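Local atomic coordinates of uncharacterized protein (Pyrococcus horikoshii, PDB entry 1ZJJ), a protein that is probably a magnesium-dependent phosphatase of the haloacid dehalogenase (HAD) superfamily, although its substrate is not established. Residues Ile19-Leu29 with Ser252-Lys261. Residues are numbered along the deposited sequence; the frame is centred on the assembly and turned at random.
Sequences IPGVRELIEFL and SVYELIDYLK
F28 takes the CG2 methyl of I257 over one face of its ring, a CH-pi contact 4.0 Å from the centroid. With CG anti to the backbone N (chi1 176°), the phenyl reaches helix 256-261, where L260 CD1 meets its edge and the K261 chain crosses it obliquely, CE 3.3 Å from F28 CE1. Replacing F28 by an alanine would probably leave I257 CG2 and the K261 methylenes without their aromatic partner, opening a gap. One turn earlier, the L25 and I257 side chains pass in opposite directions, L25 CD1 touching I257 CG1, while L25 CD2 presses tightly on V253 CB at 3.4 Å. In the type II turn from I19, P20 suits the second place and G21, the N-cap, its positive phi (80°); a side chain there would hit the Y254 ring. S252 OG accepts from Y254 N in an ST turn and donates to E255 OE1. The helices run the same general way, axes 32° apart, against F6 of the parallel HAD sheet, and V253 touches V11 of the probable DxDx(T/V) motif, whose D7 and D9 bind magnesium. No direct hydrogen bond links the segments: apolar packing carries the contact, one water bridging P20 O and S252 OG.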
loop_
_atom_site.group_PDB
_atom_site.type_symbol
_atom_site.label_atom_id
_atom_site.label_comp_id
_atom_site.label_asym_id
_atom_site.label_seq_id
_atom_site.Cartn_x
_atom_site.Cartn_y
_atom_site.Cartn_z
ATOM N N ILE B 19 32.780 1.060 7.094
ATOM C CA ILE B 19 33.206 2.289 6.433
ATOM C C ILE B 19 34.466 2.726 7.165
ATOM O O ILE B 19 34.471 2.866 8.391
ATOM C CB ILE B 19 32.133 3.396 6.514
ATOM C CG1 ILE B 19 31.015 3.086 5.521
ATOM C CG2 ILE B 19 32.755 4.754 6.206
ATOM C CD1 ILE B 19 29.908 4.099 5.501
ATOM N N PRO B 20 35.562 2.926 6.422
ATOM C CA PRO B 20 36.837 3.339 7.012
ATOM C C PRO B 20 36.764 4.630 7.822
ATOM O O PRO B 20 36.049 5.553 7.458
ATOM C CB PRO B 20 37.749 3.479 5.790
ATOM C CG PRO B 20 37.172 2.494 4.816
ATOM C CD PRO B 20 35.693 2.742 4.965
ATOM N N GLY B 21 37.507 4.672 8.926
ATOM C CA GLY B 21 37.560 5.860 9.763
ATOM C C GLY B 21 36.429 6.122 10.742
ATOM O O GLY B 21 36.496 7.075 11.513
ATOM N N VAL B 22 35.391 5.293 10.746
ATOM C CA VAL B 22 34.296 5.540 11.675
ATOM C C VAL B 22 34.714 5.464 13.151
ATOM O O VAL B 22 34.311 6.303 13.957
ATOM C CB VAL B 22 33.108 4.594 11.400
ATOM C CG1 VAL B 22 32.002 4.852 12.418
ATOM C CG2 VAL B 22 32.564 4.835 9.998
ATOM N N ARG B 23 35.525 4.468 13.506
ATOM C CA ARG B 23 35.997 4.349 14.891
ATOM C C ARG B 23 36.760 5.606 15.304
ATOM O O ARG B 23 36.603 6.098 16.421
ATOM C CB ARG B 23 36.909 3.129 15.067
ATOM C CG ARG B 23 37.362 2.899 16.511
ATOM C CD ARG B 23 38.471 1.849 16.583
ATOM N NE ARG B 23 39.747 2.337 16.058
ATOM C CZ ARG B 23 40.586 3.125 16.720
ATOM N NH1 ARG B 23 40.298 3.529 17.948
ATOM N NH2 ARG B 23 41.723 3.500 16.150
ATOM N N GLU B 24 37.592 6.110 14.394
ATOM C CA GLU B 24 38.358 7.316 14.674
ATOM C C GLU B 24 37.458 8.489 14.940
ATOM O O GLU B 24 37.686 9.232 15.880
ATOM C CB GLU B 24 39.318 7.672 13.529
ATOM C CG GLU B 24 40.595 6.883 13.550
ATOM C CD GLU B 24 40.521 5.616 12.723
ATOM O OE1 GLU B 24 39.417 5.102 12.443
ATOM O OE2 GLU B 24 41.599 5.123 12.339
ATOM N N LEU B 25 36.439 8.645 14.102
ATOM C CA LEU B 25 35.481 9.724 14.262
ATOM C C LEU B 25 34.865 9.669 15.653
ATOM O O LEU B 25 34.898 10.649 16.387
ATOM C CB LEU B 25 34.369 9.611 13.220
ATOM C CG LEU B 25 33.193 10.588 13.426
ATOM C CD1 LEU B 25 33.691 12.035 13.467
ATOM C CD2 LEU B 25 32.190 10.402 12.304
ATOM N N ILE B 26 34.302 8.517 16.004
ATOM C CA ILE B 26 33.676 8.334 17.306
ATOM C C ILE B 26 34.658 8.561 18.460
ATOM O O ILE B 26 34.287 9.119 19.494
ATOM C CB ILE B 26 33.045 6.922 17.422
ATOM C CG1 ILE B 26 31.958 6.750 16.357
ATOM C CG2 ILE B 26 32.452 6.726 18.806
ATOM C CD1 ILE B 26 30.847 7.797 16.430
ATOM N N GLU B 27 35.909 8.136 18.296
ATOM C CA GLU B 27 36.897 8.350 19.349
ATOM C C GLU B 27 37.215 9.831 19.445
ATOM O O GLU B 27 37.549 10.348 20.513
ATOM C CB GLU B 27 38.189 7.567 19.077
ATOM C CG GLU B 27 38.324 6.340 19.952
ATOM C CD GLU B 27 37.783 6.585 21.349
ATOM O OE1 GLU B 27 38.316 7.466 22.061
ATOM O OE2 GLU B 27 36.808 5.901 21.727
ATOM N N PHE B 28 37.094 10.515 18.316
ATOM C CA PHE B 28 37.355 11.944 18.258
ATOM C C PHE B 28 36.249 12.762 18.934
ATOM O O PHE B 28 36.531 13.716 19.662
ATOM C CB PHE B 28 37.497 12.389 16.800
ATOM C CG PHE B 28 37.667 13.868 16.636
ATOM C CD1 PHE B 28 38.858 14.493 16.993
ATOM C CD2 PHE B 28 36.629 14.641 16.139
ATOM C CE1 PHE B 28 39.007 15.867 16.855
ATOM C CE2 PHE B 28 36.768 16.019 15.996
ATOM C CZ PHE B 28 37.959 16.635 16.355
ATOM N N LEU B 29 34.994 12.399 18.687
ATOM C CA LEU B 29 33.880 13.127 19.281
ATOM C C LEU B 29 33.951 13.084 20.809
ATOM O O LEU B 29 33.669 14.076 21.485
ATOM C CB LEU B 29 32.549 12.549 18.781
ATOM C CG LEU B 29 32.384 12.610 17.260
ATOM C CD1 LEU B 29 31.031 12.045 16.862
ATOM C CD2 LEU B 29 32.522 14.058 16.792
ATOM N N SER B 252 32.543 11.014 3.373
ATOM C CA SER B 252 32.122 10.060 4.394
ATOM C C SER B 252 32.197 10.740 5.756
ATOM O O SER B 252 32.675 11.873 5.873
ATOM C CB SER B 252 33.025 8.819 4.386
ATOM O OG SER B 252 34.269 9.071 5.022
ATOM N N VAL B 253 31.729 10.056 6.793
ATOM C CA VAL B 253 31.760 10.642 8.125
ATOM C C VAL B 253 33.185 10.826 8.637
ATOM O O VAL B 253 33.412 11.578 9.580
ATOM C CB VAL B 253 30.982 9.787 9.136
ATOM C CG1 VAL B 253 29.509 9.752 8.749
ATOM C CG2 VAL B 253 31.574 8.383 9.193
ATOM N N TYR B 254 34.147 10.145 8.023
ATOM C CA TYR B 254 35.527 10.290 8.472
ATOM C C TYR B 254 35.998 11.730 8.282
ATOM O O TYR B 254 36.707 12.278 9.126
ATOM C CB TYR B 254 36.456 9.338 7.714
ATOM C CG TYR B 254 37.913 9.504 8.098
ATOM C CD1 TYR B 254 38.347 9.239 9.395
ATOM C CD2 TYR B 254 38.849 9.958 7.169
ATOM C CE1 TYR B 254 39.680 9.422 9.759
ATOM C CE2 TYR B 254 40.183 10.143 7.520
ATOM C CZ TYR B 254 40.592 9.875 8.813
ATOM O OH TYR B 254 41.912 10.062 9.155
ATOM N N GLU B 255 35.592 12.338 7.172
ATOM C CA GLU B 255 35.966 13.713 6.865
ATOM C C GLU B 255 35.394 14.731 7.851
ATOM O O GLU B 255 35.778 15.904 7.834
ATOM C CB GLU B 255 35.534 14.077 5.442
ATOM C CG GLU B 255 36.437 13.529 4.336
ATOM C CD GLU B 255 36.431 12.012 4.240
ATOM O OE1 GLU B 255 35.335 11.415 4.209
ATOM O OE2 GLU B 255 37.525 11.415 4.185
ATOM N N LEU B 256 34.475 14.290 8.707
ATOM C CA LEU B 256 33.888 15.180 9.701
ATOM C C LEU B 256 34.939 15.616 10.704
ATOM O O LEU B 256 34.811 16.663 11.327
ATOM C CB LEU B 256 32.754 14.488 10.464
ATOM C CG LEU B 256 31.323 14.688 9.971
ATOM C CD1 LEU B 256 30.367 13.949 10.917
ATOM C CD2 LEU B 256 30.985 16.173 9.933
ATOM N N ILE B 257 35.973 14.800 10.865
ATOM C CA ILE B 257 37.036 15.113 11.812
ATOM C C ILE B 257 37.776 16.395 11.433
ATOM O O ILE B 257 37.878 17.321 12.237
ATOM C CB ILE B 257 38.041 13.950 11.910
ATOM C CG1 ILE B 257 37.334 12.701 12.453
ATOM C CG2 ILE B 257 39.202 14.336 12.817
ATOM C CD1 ILE B 257 38.203 11.464 12.472
ATOM N N ASP B 258 38.291 16.460 10.212
ATOM C CA ASP B 258 39.008 17.661 9.807
ATOM C C ASP B 258 38.062 18.840 9.638
ATOM O O ASP B 258 38.461 19.991 9.816
ATOM C CB ASP B 258 39.825 17.404 8.538
ATOM C CG ASP B 258 41.180 16.778 8.844
ATOM O OD1 ASP B 258 41.946 16.495 7.903
ATOM O OD2 ASP B 258 41.478 16.569 10.039
ATOM N N TYR B 259 36.803 18.562 9.318
ATOM C CA TYR B 259 35.835 19.644 9.181
ATOM C C TYR B 259 35.661 20.321 10.538
ATOM O O TYR B 259 35.616 21.549 10.637
ATOM C CB TYR B 259 34.474 19.120 8.728
ATOM C CG TYR B 259 33.451 20.220 8.594
ATOM C CD1 TYR B 259 33.551 21.160 7.569
ATOM C CD2 TYR B 259 32.394 20.331 9.492
ATOM C CE1 TYR B 259 32.614 22.189 7.441
ATOM C CE2 TYR B 259 31.456 21.351 9.372
ATOM C CZ TYR B 259 31.569 22.273 8.343
ATOM O OH TYR B 259 30.612 23.255 8.202
ATOM N N LEU B 260 35.565 19.499 11.579
ATOM C CA LEU B 260 35.389 19.978 12.942
ATOM C C LEU B 260 36.636 20.673 13.475
ATOM O O LEU B 260 36.539 21.617 14.254
ATOM C CB LEU B 260 35.016 18.808 13.861
ATOM C CG LEU B 260 33.559 18.338 13.815
ATOM C CD1 LEU B 260 33.458 16.933 14.382
ATOM C CD2 LEU B 260 32.674 19.304 14.595
ATOM N N LYS B 261 37.805 20.204 13.052
ATOM C CA LYS B 261 39.071 20.779 13.505
ATOM C C LYS B 261 39.420 22.112 12.848
ATOM O O LYS B 261 40.170 22.909 13.409
ATOM C CB LYS B 261 40.223 19.797 13.255
ATOM C CG LYS B 261 40.203 18.550 14.110
ATOM C CD LYS B 261 41.434 17.707 13.831
ATOM C CE LYS B 261 41.434 16.427 14.637
ATOM N NZ LYS B 261 42.646 15.616 14.328
HETATM O O HOH W 1 35.889 6.724 5.160
#